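Side-chain contacts in PilO protein (Pseudomonas aeruginosa, PDB 5UVR), which is an inner-membrane component of the type IV pilus system, pairing with PilN at the foundation of the PilM/PilN/PilO/PilP complex needed to assemble a functional pilus: residues T11-G16 against S57-I62; T51-V56 against V63-F68; G3-I8 against E20-L25; P26-Q31 against E35-I40; G16-E21 against T78-M83. One frame throughout, in Å; residues are numbered along the deposited sequence.

Contact 1: T11-G16 against S57-I62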
# COMPACT_ATOMS: atom_id res chain seq x y z
N THR A 11 8.17 -7.34 8.36
CA THR A 11 7.31 -7.42 9.53
C THR A 11 6.16 -8.40 9.35
O THR A 11 5.39 -8.62 10.30
CB THR A 11 6.77 -6.03 9.89
OG1 THR A 11 5.89 -5.58 8.85
CG2 THR A 11 7.91 -5.04 10.03
N GLY A 12 6.02 -9.00 8.17
CA GLY A 12 5.04 -10.06 7.97
C GLY A 12 3.62 -9.59 7.71
O GLY A 12 2.68 -10.25 8.16
N LEU A 13 3.45 -8.48 7.01
CA LEU A 13 2.13 -7.91 6.80
C LEU A 13 1.38 -8.65 5.70
O LEU A 13 1.98 -9.19 4.77
CB LEU A 13 2.23 -6.43 6.46
CG LEU A 13 2.58 -5.55 7.65
CD1 LEU A 13 2.89 -4.15 7.21
CD2 LEU A 13 1.43 -5.57 8.64
N GLY A 14 0.06 -8.66 5.82
CA GLY A 14 -0.77 -9.23 4.78
C GLY A 14 -1.16 -10.68 4.98
O GLY A 14 -1.46 -11.36 3.99
N SER A 15 -1.18 -11.18 6.21
CA SER A 15 -1.56 -12.56 6.46
C SER A 15 -3.00 -12.80 6.02
O SER A 15 -3.88 -11.96 6.20
CB SER A 15 -1.40 -12.90 7.94
OG SER A 15 -0.15 -12.44 8.43
N GLY A 16 -3.24 -13.97 5.42
CA GLY A 16 -4.53 -14.32 4.88
C GLY A 16 -4.84 -13.71 3.53
O GLY A 16 -5.86 -14.07 2.93
N SER A 57 -0.65 1.20 8.57
CA SER A 57 -0.87 2.46 9.27
C SER A 57 -0.02 2.57 10.53
O SER A 57 0.23 3.69 10.99
CB SER A 57 -2.35 2.61 9.62
OG SER A 57 -3.19 2.59 8.47
N SER A 58 0.39 1.45 11.11
CA SER A 58 1.14 1.42 12.36
C SER A 58 2.65 1.38 12.16
O SER A 58 3.38 1.34 13.15
CB SER A 58 0.69 0.22 13.20
OG SER A 58 -0.71 0.28 13.39
N LEU A 59 3.12 1.37 10.92
CA LEU A 59 4.56 1.37 10.68
C LEU A 59 5.17 2.67 11.20
O LEU A 59 4.55 3.74 11.10
CB LEU A 59 4.85 1.21 9.19
CG LEU A 59 4.45 -0.13 8.56
CD1 LEU A 59 4.55 -0.04 7.05
CD2 LEU A 59 5.31 -1.26 9.11
N PRO A 60 6.33 2.63 11.74
CA PRO A 60 6.96 3.85 12.29
C PRO A 60 7.58 4.72 11.20
O PRO A 60 8.77 5.02 11.20
CB PRO A 60 8.01 3.27 13.25
CG PRO A 60 8.41 1.99 12.63
CD PRO A 60 7.16 1.43 11.95
N ARG A 61 6.74 5.15 10.26
CA ARG A 61 7.19 6.01 9.17
C ARG A 61 5.97 6.65 8.55
O ARG A 61 4.85 6.17 8.71
CB ARG A 61 7.98 5.22 8.12
CG ARG A 61 7.10 4.28 7.31
CD ARG A 61 7.93 3.34 6.42
NE ARG A 61 8.77 4.06 5.46
CZ ARG A 61 9.71 3.48 4.73
NH1 ARG A 61 9.94 2.18 4.87
NH2 ARG A 61 10.44 4.19 3.88
N ILE A 62 6.18 7.75 7.83
CA ILE A 62 5.05 8.42 7.19
C ILE A 62 4.69 7.64 5.93
O ILE A 62 5.45 7.61 4.96
CB ILE A 62 5.37 9.88 6.86
CG1 ILE A 62 5.63 10.67 8.15
CG2 ILE A 62 4.20 10.48 6.11
CD1 ILE A 62 6.08 12.13 7.88

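Contact 2: T51-V56 against V63-F68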
# COMPACT_ATOMS: atom_id res chain seq x y z
N THR A 51 -6.94 -5.78 8.90
CA THR A 51 -5.72 -5.99 9.67
C THR A 51 -4.50 -5.50 8.89
O THR A 51 -3.59 -4.88 9.47
CB THR A 51 -5.57 -7.47 10.03
OG1 THR A 51 -6.66 -7.85 10.87
CG2 THR A 51 -4.29 -7.73 10.77
N PHE A 52 -4.48 -5.75 7.59
CA PHE A 52 -3.41 -5.25 6.73
C PHE A 52 -3.35 -3.72 6.74
O PHE A 52 -2.27 -3.13 6.90
CB PHE A 52 -3.60 -5.78 5.31
CG PHE A 52 -2.59 -5.25 4.33
CD1 PHE A 52 -1.26 -5.64 4.40
CD2 PHE A 52 -2.97 -4.39 3.31
CE1 PHE A 52 -0.33 -5.16 3.48
CE2 PHE A 52 -2.04 -3.91 2.39
CZ PHE A 52 -0.72 -4.30 2.48
N VAL A 53 -4.48 -3.05 6.52
CA VAL A 53 -4.48 -1.58 6.50
C VAL A 53 -3.99 -1.03 7.84
O VAL A 53 -3.19 -0.08 7.89
CB VAL A 53 -5.89 -1.06 6.14
CG1 VAL A 53 -5.96 0.47 6.34
CG2 VAL A 53 -6.24 -1.41 4.71
N SER A 54 -4.44 -1.62 8.95
CA SER A 54 -3.95 -1.19 10.26
C SER A 54 -2.47 -1.45 10.41
O SER A 54 -1.75 -0.65 11.01
CB SER A 54 -4.73 -1.90 11.36
OG SER A 54 -6.04 -1.38 11.42
N GLY A 55 -1.99 -2.57 9.88
CA GLY A 55 -0.57 -2.86 9.96
C GLY A 55 0.26 -1.82 9.24
O GLY A 55 1.26 -1.32 9.77
N VAL A 56 -0.14 -1.46 8.02
CA VAL A 56 0.60 -0.44 7.29
C VAL A 56 0.52 0.89 8.03
O VAL A 56 1.52 1.60 8.16
CB VAL A 56 0.07 -0.32 5.85
CG1 VAL A 56 0.71 0.86 5.13
CG2 VAL A 56 0.32 -1.62 5.09
N VAL A 63 3.50 7.04 5.94
CA VAL A 63 2.90 6.42 4.77
C VAL A 63 1.56 7.08 4.55
O VAL A 63 0.76 7.16 5.49
CB VAL A 63 2.71 4.90 4.96
CG1 VAL A 63 2.16 4.29 3.67
CG2 VAL A 63 3.99 4.23 5.41
N THR A 64 1.31 7.57 3.35
CA THR A 64 -0.02 8.05 3.02
C THR A 64 -0.70 7.04 2.10
O THR A 64 -0.03 6.29 1.37
CB THR A 64 0.00 9.44 2.37
OG1 THR A 64 0.72 9.39 1.14
CG2 THR A 64 0.66 10.46 3.30
N LEU A 65 -2.02 6.97 2.20
CA LEU A 65 -2.81 6.00 1.44
C LEU A 65 -3.83 6.73 0.57
O LEU A 65 -4.40 7.74 1.00
CB LEU A 65 -3.53 5.01 2.37
CG LEU A 65 -2.68 4.31 3.45
CD1 LEU A 65 -3.57 3.43 4.33
CD2 LEU A 65 -1.58 3.46 2.82
N HIS A 66 -4.05 6.23 -0.64
CA HIS A 66 -4.83 6.94 -1.64
C HIS A 66 -5.61 5.95 -2.49
O HIS A 66 -5.29 4.77 -2.54
CB HIS A 66 -3.94 7.78 -2.55
CG HIS A 66 -2.90 8.55 -1.81
ND1 HIS A 66 -3.07 9.87 -1.46
CD2 HIS A 66 -1.71 8.17 -1.29
CE1 HIS A 66 -2.01 10.28 -0.79
NE2 HIS A 66 -1.18 9.27 -0.66
N ASP A 67 -6.64 6.47 -3.16
CA ASP A 67 -7.34 5.73 -4.22
C ASP A 67 -7.86 4.38 -3.74
O ASP A 67 -7.73 3.37 -4.43
CB ASP A 67 -6.44 5.56 -5.44
CG ASP A 67 -6.02 6.87 -6.04
OD1 ASP A 67 -6.79 7.85 -5.94
OD2 ASP A 67 -4.90 6.93 -6.59
N PHE A 68 -8.45 4.37 -2.55
CA PHE A 68 -8.93 3.14 -1.96
C PHE A 68 -10.13 2.62 -2.75
O PHE A 68 -11.10 3.35 -2.99
CB PHE A 68 -9.31 3.38 -0.50
CG PHE A 68 -9.60 2.14 0.30
CD1 PHE A 68 -10.77 1.43 0.11
CD2 PHE A 68 -8.72 1.72 1.27
CE1 PHE A 68 -11.06 0.30 0.86
CE2 PHE A 68 -8.99 0.59 2.02
CZ PHE A 68 -10.16 -0.12 1.81

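Contact 3: G3-I8 against E20-L25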
# COMPACT_ATOMS: atom_id res chain seq x y z
N GLY A 3 12.51 0.18 1.98
CA GLY A 3 11.29 0.74 1.43
C GLY A 3 10.05 0.12 2.04
O GLY A 3 10.09 -0.79 2.87
N LEU A 4 8.91 0.65 1.61
CA LEU A 4 7.62 0.16 2.10
C LEU A 4 7.41 -1.30 1.73
O LEU A 4 6.86 -2.07 2.53
CB LEU A 4 6.50 1.03 1.54
CG LEU A 4 5.22 1.26 2.34
CD1 LEU A 4 4.01 1.30 1.41
CD2 LEU A 4 5.01 0.25 3.44
N LEU A 5 7.84 -1.70 0.53
CA LEU A 5 7.73 -3.11 0.13
C LEU A 5 8.42 -4.02 1.13
O LEU A 5 7.86 -5.04 1.55
CB LEU A 5 8.30 -3.29 -1.28
CG LEU A 5 8.31 -4.67 -1.93
CD1 LEU A 5 6.90 -5.17 -2.16
CD2 LEU A 5 9.09 -4.64 -3.24
N GLU A 6 9.63 -3.65 1.57
CA GLU A 6 10.37 -4.45 2.54
C GLU A 6 9.71 -4.42 3.91
O GLU A 6 9.70 -5.43 4.62
CB GLU A 6 11.81 -3.95 2.66
CG GLU A 6 12.72 -4.37 1.53
CD GLU A 6 12.30 -3.78 0.20
OE1 GLU A 6 11.82 -2.62 0.19
OE2 GLU A 6 12.42 -4.48 -0.83
N ASP A 7 9.18 -3.27 4.33
CA ASP A 7 8.53 -3.18 5.64
C ASP A 7 7.39 -4.18 5.73
O ASP A 7 7.24 -4.87 6.75
CB ASP A 7 8.01 -1.77 5.90
CG ASP A 7 9.08 -0.82 6.37
OD1 ASP A 7 10.17 -1.28 6.79
OD2 ASP A 7 8.83 0.40 6.34
N ILE A 8 6.58 -4.27 4.68
CA ILE A 8 5.48 -5.23 4.63
C ILE A 8 6.02 -6.66 4.77
O ILE A 8 5.47 -7.48 5.52
CB ILE A 8 4.69 -5.06 3.32
CG1 ILE A 8 4.06 -3.67 3.25
CG2 ILE A 8 3.63 -6.16 3.15
CD1 ILE A 8 3.54 -3.31 1.88
N GLU A 20 -2.32 -9.78 -5.69
CA GLU A 20 -2.46 -9.91 -7.13
C GLU A 20 -1.43 -9.07 -7.87
O GLU A 20 -0.83 -9.54 -8.82
CB GLU A 20 -3.86 -9.50 -7.59
CG GLU A 20 -4.97 -10.46 -7.20
CD GLU A 20 -6.28 -10.10 -7.87
OE1 GLU A 20 -6.47 -8.90 -8.20
OE2 GLU A 20 -7.11 -11.01 -8.08
N GLU A 21 -1.20 -7.83 -7.43
CA GLU A 21 -0.27 -6.98 -8.14
C GLU A 21 0.41 -6.02 -7.17
O GLU A 21 -0.26 -5.43 -6.32
CB GLU A 21 -0.99 -6.20 -9.24
CG GLU A 21 -0.08 -5.32 -10.07
CD GLU A 21 -0.53 -5.23 -11.51
OE1 GLU A 21 -1.22 -6.17 -11.97
OE2 GLU A 21 -0.21 -4.22 -12.17
N ILE A 22 1.72 -5.89 -7.31
CA ILE A 22 2.49 -4.88 -6.60
C ILE A 22 3.28 -4.12 -7.66
O ILE A 22 4.06 -4.73 -8.39
CB ILE A 22 3.45 -5.48 -5.56
CG1 ILE A 22 2.68 -6.36 -4.56
CG2 ILE A 22 4.20 -4.37 -4.83
CD1 ILE A 22 3.56 -7.07 -3.56
N LYS A 23 3.07 -2.82 -7.75
CA LYS A 23 3.71 -2.02 -8.78
C LYS A 23 4.36 -0.82 -8.12
O LYS A 23 3.67 0.03 -7.56
CB LYS A 23 2.70 -1.59 -9.85
CG LYS A 23 3.32 -1.00 -11.09
CD LYS A 23 2.25 -0.58 -12.08
CE LYS A 23 2.86 0.09 -13.30
NZ LYS A 23 1.83 0.76 -14.13
N LEU A 24 5.69 -0.77 -8.17
CA LEU A 24 6.45 0.35 -7.64
C LEU A 24 6.56 1.39 -8.74
O LEU A 24 7.15 1.11 -9.80
CB LEU A 24 7.83 -0.09 -7.15
CG LEU A 24 7.92 -0.99 -5.91
CD1 LEU A 24 7.57 -2.44 -6.21
CD2 LEU A 24 9.31 -0.88 -5.30
N LEU A 25 6.00 2.57 -8.51
CA LEU A 25 5.94 3.60 -9.53
C LEU A 25 7.16 4.51 -9.44
O LEU A 25 7.86 4.54 -8.43
CB LEU A 25 4.65 4.41 -9.37
CG LEU A 25 3.38 3.56 -9.39
CD1 LEU A 25 2.16 4.46 -9.36
CD2 LEU A 25 3.35 2.67 -10.62

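Contact 4: P26-Q31 against E35-I40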
# COMPACT_ATOMS: atom_id res chain seq x y z
N PRO A 26 7.49 5.20 -10.52
CA PRO A 26 8.61 6.15 -10.47
C PRO A 26 8.37 7.22 -9.41
O PRO A 26 7.25 7.67 -9.21
CB PRO A 26 8.65 6.75 -11.88
CG PRO A 26 7.42 6.21 -12.60
CD PRO A 26 7.02 4.96 -11.90
N GLU A 27 9.45 7.62 -8.75
CA GLU A 27 9.39 8.71 -7.78
C GLU A 27 8.86 9.97 -8.45
O GLU A 27 9.09 10.21 -9.64
CB GLU A 27 10.76 8.98 -7.18
CG GLU A 27 11.29 7.90 -6.27
CD GLU A 27 12.65 8.27 -5.69
OE1 GLU A 27 13.40 8.99 -6.38
OE2 GLU A 27 12.95 7.86 -4.56
N VAL A 28 8.15 10.79 -7.67
CA VAL A 28 7.60 12.05 -8.15
C VAL A 28 8.20 13.16 -7.31
O VAL A 28 8.00 13.20 -6.09
CB VAL A 28 6.06 12.07 -8.07
CG1 VAL A 28 5.52 13.37 -8.63
CG2 VAL A 28 5.46 10.87 -8.80
N ALA A 29 8.95 14.06 -7.95
CA ALA A 29 9.58 15.17 -7.23
C ALA A 29 8.55 16.26 -6.99
O ALA A 29 7.85 16.69 -7.91
CB ALA A 29 10.76 15.73 -8.02
N GLN A 30 8.45 16.70 -5.74
CA GLN A 30 7.72 17.92 -5.42
C GLN A 30 8.71 18.89 -4.77
O GLN A 30 9.84 18.53 -4.45
CB GLN A 30 6.53 17.63 -4.49
CG GLN A 30 5.58 16.54 -4.97
CD GLN A 30 4.60 17.03 -6.02
OE1 GLN A 30 4.61 18.20 -6.39
NE2 GLN A 30 3.74 16.13 -6.49
N GLN A 31 8.27 20.14 -4.58
CA GLN A 31 9.24 21.14 -4.14
C GLN A 31 9.75 20.86 -2.73
O GLN A 31 10.90 21.19 -2.42
CB GLN A 31 8.66 22.55 -4.25
CG GLN A 31 7.64 22.95 -3.21
CD GLN A 31 7.31 24.43 -3.29
OE1 GLN A 31 8.20 25.26 -3.24
NE2 GLN A 31 6.03 24.75 -3.41
N GLU A 35 8.07 11.83 -3.56
CA GLU A 35 7.11 10.76 -3.26
C GLU A 35 7.58 9.45 -3.89
O GLU A 35 8.04 9.43 -5.03
CB GLU A 35 5.72 11.08 -3.81
CG GLU A 35 5.20 12.47 -3.50
CD GLU A 35 3.85 12.73 -4.16
OE1 GLU A 35 3.36 11.83 -4.89
OE2 GLU A 35 3.28 13.82 -3.94
N LEU A 36 7.42 8.35 -3.15
CA LEU A 36 7.74 7.00 -3.63
C LEU A 36 6.45 6.19 -3.59
O LEU A 36 6.09 5.63 -2.54
CB LEU A 36 8.83 6.36 -2.77
CG LEU A 36 10.23 7.00 -2.60
CD1 LEU A 36 10.30 8.46 -2.05
CD2 LEU A 36 11.09 6.08 -1.73
N PRO A 37 5.70 6.12 -4.69
CA PRO A 37 4.39 5.45 -4.66
C PRO A 37 4.46 3.97 -4.99
O PRO A 37 5.26 3.53 -5.82
CB PRO A 37 3.61 6.19 -5.76
CG PRO A 37 4.60 7.15 -6.42
CD PRO A 37 5.96 6.74 -5.99
N ILE A 38 3.59 3.20 -4.34
CA ILE A 38 3.44 1.78 -4.63
C ILE A 38 1.95 1.48 -4.77
O ILE A 38 1.17 1.75 -3.85
CB ILE A 38 4.05 0.89 -3.53
CG1 ILE A 38 5.53 1.23 -3.30
CG2 ILE A 38 3.91 -0.60 -3.93
CD1 ILE A 38 6.20 0.35 -2.24
N GLN A 39 1.58 0.89 -5.91
CA GLN A 39 0.20 0.53 -6.19
C GLN A 39 0.01 -0.95 -5.88
O GLN A 39 0.81 -1.78 -6.32
CB GLN A 39 -0.13 0.82 -7.65
CG GLN A 39 -1.51 0.40 -8.10
CD GLN A 39 -2.60 1.25 -7.49
OE1 GLN A 39 -2.56 2.48 -7.56
NE2 GLN A 39 -3.60 0.60 -6.90
N ILE A 40 -1.01 -1.29 -5.09
CA ILE A 40 -1.18 -2.69 -4.72
C ILE A 40 -2.63 -3.12 -4.90
O ILE A 40 -3.57 -2.36 -4.63
CB ILE A 40 -0.70 -2.99 -3.28
CG1 ILE A 40 -1.76 -2.66 -2.25
CG2 ILE A 40 0.60 -2.27 -2.97
CD1 ILE A 40 -1.38 -3.11 -0.86
O HOH W 1 1.92 13.80 -6.33

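Contact 5: G16-E21 against T78-M83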
# COMPACT_ATOMS: atom_id res chain seq x y z
N GLY A 16 -3.24 -13.97 5.42
CA GLY A 16 -4.53 -14.32 4.88
C GLY A 16 -4.84 -13.71 3.53
O GLY A 16 -5.86 -14.07 2.93
N LEU A 17 -4.00 -12.82 3.03
CA LEU A 17 -4.27 -12.10 1.80
C LEU A 17 -3.55 -12.72 0.61
O LEU A 17 -2.45 -13.25 0.74
CB LEU A 17 -3.85 -10.63 1.92
CG LEU A 17 -4.58 -9.87 3.00
CD1 LEU A 17 -4.08 -8.43 3.01
CD2 LEU A 17 -6.07 -9.92 2.75
N GLU A 18 -4.19 -12.61 -0.55
CA GLU A 18 -3.63 -13.05 -1.82
C GLU A 18 -3.26 -11.79 -2.60
O GLU A 18 -4.14 -11.12 -3.16
CB GLU A 18 -4.64 -13.90 -2.59
CG GLU A 18 -5.17 -15.10 -1.81
CD GLU A 18 -4.18 -16.25 -1.75
OE1 GLU A 18 -3.15 -16.19 -2.45
OE2 GLU A 18 -4.44 -17.22 -1.01
N PHE A 19 -1.97 -11.47 -2.64
CA PHE A 19 -1.54 -10.37 -3.49
C PHE A 19 -1.75 -10.72 -4.95
O PHE A 19 -1.47 -11.85 -5.38
CB PHE A 19 -0.08 -10.03 -3.21
CG PHE A 19 0.12 -9.31 -1.93
CD1 PHE A 19 -0.01 -7.92 -1.87
CD2 PHE A 19 0.40 -9.99 -0.76
CE1 PHE A 19 0.16 -7.25 -0.68
CE2 PHE A 19 0.57 -9.32 0.44
CZ PHE A 19 0.45 -7.94 0.47
N GLU A 20 -2.32 -9.78 -5.69
CA GLU A 20 -2.46 -9.91 -7.13
C GLU A 20 -1.43 -9.07 -7.87
O GLU A 20 -0.83 -9.54 -8.82
CB GLU A 20 -3.86 -9.50 -7.59
CG GLU A 20 -4.97 -10.46 -7.20
CD GLU A 20 -6.28 -10.10 -7.87
OE1 GLU A 20 -6.47 -8.90 -8.20
OE2 GLU A 20 -7.11 -11.01 -8.08
N GLU A 21 -1.20 -7.83 -7.43
CA GLU A 21 -0.27 -6.98 -8.14
C GLU A 21 0.41 -6.02 -7.17
O GLU A 21 -0.26 -5.43 -6.32
CB GLU A 21 -0.99 -6.20 -9.24
CG GLU A 21 -0.08 -5.32 -10.07
CD GLU A 21 -0.53 -5.23 -11.51
OE1 GLU A 21 -1.22 -6.17 -11.97
OE2 GLU A 21 -0.21 -4.22 -12.17
N THR A 78 -20.88 -14.02 0.61
CA THR A 78 -19.81 -13.70 1.55
C THR A 78 -18.42 -13.85 0.93
O THR A 78 -17.44 -14.10 1.63
CB THR A 78 -19.91 -14.56 2.82
OG1 THR A 78 -19.38 -15.87 2.57
CG2 THR A 78 -21.37 -14.67 3.29
N SER A 79 -18.31 -13.72 -0.39
CA SER A 79 -17.04 -14.04 -1.02
C SER A 79 -16.01 -12.94 -0.76
O SER A 79 -16.34 -11.84 -0.29
CB SER A 79 -17.22 -14.28 -2.52
OG SER A 79 -17.18 -13.07 -3.26
N LYS A 80 -14.76 -13.25 -1.07
CA LYS A 80 -13.66 -12.35 -0.77
C LYS A 80 -13.73 -11.09 -1.63
O LYS A 80 -14.43 -11.02 -2.64
CB LYS A 80 -12.32 -13.06 -0.96
CG LYS A 80 -12.07 -14.16 0.06
CD LYS A 80 -10.67 -14.73 -0.03
CE LYS A 80 -10.45 -15.48 -1.33
NZ LYS A 80 -9.07 -16.06 -1.41
N LEU A 81 -12.96 -10.08 -1.20
CA LEU A 81 -12.97 -8.76 -1.80
C LEU A 81 -11.63 -8.50 -2.48
O LEU A 81 -10.59 -9.01 -2.04
CB LEU A 81 -13.21 -7.67 -0.75
CG LEU A 81 -14.49 -7.62 0.09
CD1 LEU A 81 -15.72 -7.56 -0.79
CD2 LEU A 81 -14.60 -8.78 1.09
N ARG A 82 -11.66 -7.70 -3.53
CA ARG A 82 -10.44 -7.18 -4.15
C ARG A 82 -10.26 -5.73 -3.71
O ARG A 82 -11.11 -4.88 -4.02
CB ARG A 82 -10.49 -7.30 -5.67
CG ARG A 82 -9.31 -6.62 -6.37
CD ARG A 82 -9.30 -6.93 -7.85
NE ARG A 82 -9.14 -8.36 -8.08
CZ ARG A 82 -10.11 -9.18 -8.52
NH1 ARG A 82 -11.31 -8.70 -8.79
NH2 ARG A 82 -9.86 -10.47 -8.68
N MET A 83 -9.18 -5.46 -3.00
CA MET A 83 -8.85 -4.12 -2.53
C MET A 83 -7.68 -3.57 -3.33
O MET A 83 -6.64 -4.22 -3.45
CB MET A 83 -8.49 -4.14 -1.04
CG MET A 83 -8.24 -2.74 -0.48
SD MET A 83 -7.83 -2.76 1.27
CE MET A 83 -6.10 -3.21 1.17

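Contact 1: T11-G16 against S57-I62
Leu13 and Leu59 meet methyl to methyl, and no flat group takes part where they touch. The nearest thing to one is the guanidinium of Arg61, further along 57-62. It is turned to other partners: its NH1 makes a salt bridge with Asp7 and a hydrogen bond to the carbonyl of Pro2. The contact itself is aliphatic. CD1 of Leu13 lies 4.2 Å from CD2 of Leu59. Thr11 approaches the same CD2 beside Leu13, with Thr11 OG1 4.4 Å from Leu59 CD2. That hydroxyl is already used by the carbonyl of Asp7, one helical turn back, so it meets the leucine only as a loose van der Waals neighbour. Leu59 leaves its backbone at an angle to 11-16, and the reach comes from its branches. With CG beside the backbone N (chi1 -65°), CD2 is carried across to Leu13 and Thr11. The other branch, CD1, rests on Leu4 of helix 4-10. Leu13 likewise leans on Ile8 of that helix. Both loops are therefore held to one helix as well as to each other. Gly12 takes positive phi just after the helix, and Pro60 centres an inverse gamma turn closed by a weak bond from Arg61 N to Leu59 O. Only 83 Å² is buried, and Thr11 is poorly ordered. The contact joins the loops after helices 4-10 and 46-57 of the modified ferredoxin fold. The chemistry implies a light, non-directional touch, with Asp7 giving polar links, carbonyl to Thr11 and carboxylate to Arg61.

Contact 2: T51-V56 against V63-F68
Val56 points from helix 46-57 toward 63-68, and its two methyls divide the work. From CB, CG1 runs anti to the backbone N (chi1 173°) and enters the contact. Its closest partner across is Val63, with 4.0 Å between Val56 CG1 and Val63 CG1. The two valines stand roughly at right angles. CG1 of Val56 also lies 4.2 Å from CD2 of Leu65. The other methyl, CG2, turns back within the helix and sits 3.8 Å above the plane of the Phe52 ring, toward its rim. One turn earlier, Val53 sends both methyls across. Its CG1 is 4.3 Å from CD1 of Leu65, so the two branches of Leu65 each meet a different valine of the helix. CG2 of Val53 approaches the Phe68 ring at its edge, near the ring plane, 4.3 Å from CE2. All four contacts are apolar. On 63-68 the residues alternate: Val63 and Leu65 face the helix, while Thr64 and His66 do not reach it. Those two pair with each other, Thr64 OG1 lying 2.6 Å from His66 NE2 in the plane of the imidazole; Tyr90 OH also bonds to Thr64 OG1. The contact joins helix 46-57 to strand 66-72 and the chain leading into it in this modified ferredoxin fold. Beyond it, Leu65 and Phe68 both touch Ile85 of strand 81-86, Phe68 also touches Met83, and Phe52 reaches Leu13 and Leu17 in the loop before strand 18-24.

Contact 3: G3-I8 against E20-L25
In the modified ferredoxin fold of this PilO core region, helix 4-10 packs against the antiparallel sheet, and here its Leu5 rests on Ile22 and Leu24 of edge strand 18-24. The two strand residues are two positions apart, so both point to the helix, while Lys23 between them faces elsewhere. Leu5 has CG anti to the backbone N (chi1 179°), and its fork spans the pair. Branch CD1 goes to the isoleucine. Branch CD2 goes to the leucine, with Leu5 CD2 4.0 Å from Leu24 CD1, and these two side chains stand about perpendicular. Everything exchanged is apolar, and the 122 Å² buried lies at the surface. Gly3 is the N-cap of the helix, and its carbonyl accepts a hydrogen bond from the backbone N of Asp7. Ile22 also touches Ile38 of strand 33-44, as does Leu4, so the central strand lies behind the contact. Ile22 meets CD1 of Leu5 with two of its carbons: its CG2 at 3.9 Å and its own CD1 at 4.1 Å.

Contact 4: P26-Q31 against E35-I40
The Glu35 carboxylate is approached by several groups, two of them at OE2. Gln30 gives a weak, long bond, NE2 to Glu35 OE2 at 3.5 Å. A water donates a second weak bond to Glu35 OE2 at 2.7 Å and accepts another weak bond from Gln30 NE2, so it bridges the two side chains. The amide and carboxylate planes are 39° apart. Gln30 bends at its second torsion (chi2 -80°), which brings the amide round to the glutamate. Glu35 OE1 has another partner, NZ of the N-dimethyl-lysine at position 88, a modification consistent with reductive methylation of the sample. Such a positive neighbour probably favours a charged carboxylate. The backbones supply the firmer links. Val28 and Glu35 form an antiparallel hydrogen-bonded pair, with Glu35 N to Val28 O at 2.9 Å and Val28 N to Glu35 O at 3.0 Å. A CA-H...O contact adds to the second carbonyl, Glu27 CA lying 3.1 Å from Glu35 O. Beside the pair, Glu27 and Leu36 run side by side in the same direction, and Glu27 OE2 is 3.5 Å from Leu36 CG. The charge of Glu27 is met elsewhere, by Arg91. Pro26 and Pro37 close the other end, with Pro26 O against Pro37 CD at 3.6 Å. The Val28-Glu35 pair belongs to the beta hairpin of strands 28-29 and 33-44. Strand 33-44 goes on to pair with 18-24 and 81-86, while Leu36 bonds through its backbone to Thr89, and Glu35 and Leu36 lean on Tyr90 and Arg91 of strand 90-92.

Contact 5: G16-E21 against T78-M83
Glu20 and Arg82 form a side-on salt bridge across the antiparallel sheet of the modified ferredoxin fold. Arg82 uses two nitrogens, one for each carboxylate oxygen. NE donates to Glu20 OE1 at 2.7 Å, meeting it from the syn side but 29° out of the carboxylate plane. The two flat groups are nearly coplanar, 22° apart, so the pair of bonds fixes how each is turned. The chain of Glu20 is extended beyond CG, whereas Arg82 bends at its third torsion, which turns the guanidinium edge to the glutamate. Alongside, Glu18 and Lys80 make a looser pair. Glu18 CG is 4.0 Å from Lys80 NZ, and the opposite charges stay apart, with Glu18 OE2 4.8 Å from that NZ. Further out, strands 18-24 and 81-86 do not pair directly; both flank strand 33-44, and the side chains reach across it. Glu20 and Lys80 each touch Val43 of that middle strand. A classic bulge in strand 18-24 sets Glu20 and Glu21 against Ser41, while Arg82 packs on Val73. The second bond of the bridge is the straighter: Arg82 NH2 to Glu20 OE2 at 2.9 Å and 164°, on the syn lone pair and in the guanidinium plane.

How the contacts relate
From the N terminus, contact 3 closes first, folding helix 4-10 onto strand 18-24. Before it closes, contact 1 opens at 11-16 and contact 5 at 16-21, the two sharing Gly16; contacts 3 and 5 share Glu20 and Glu21. Contact 4 then closes a short hairpin at 26-40, inside the spans of contacts 1 and 5. Contact 2 opens on helix 46-57 before contact 1 closes, so the two cross. Contact 1 also crosses contacts 3 and 5. Contact 5 closes last, enclosing contacts 2 and 4. Contacts 2 and 3 set the helices on the sheet, and contact 1 joins their loops. Contact 4 pairs 28-29 with strand 33-44, and contact 5 bridges the two strands that flank it.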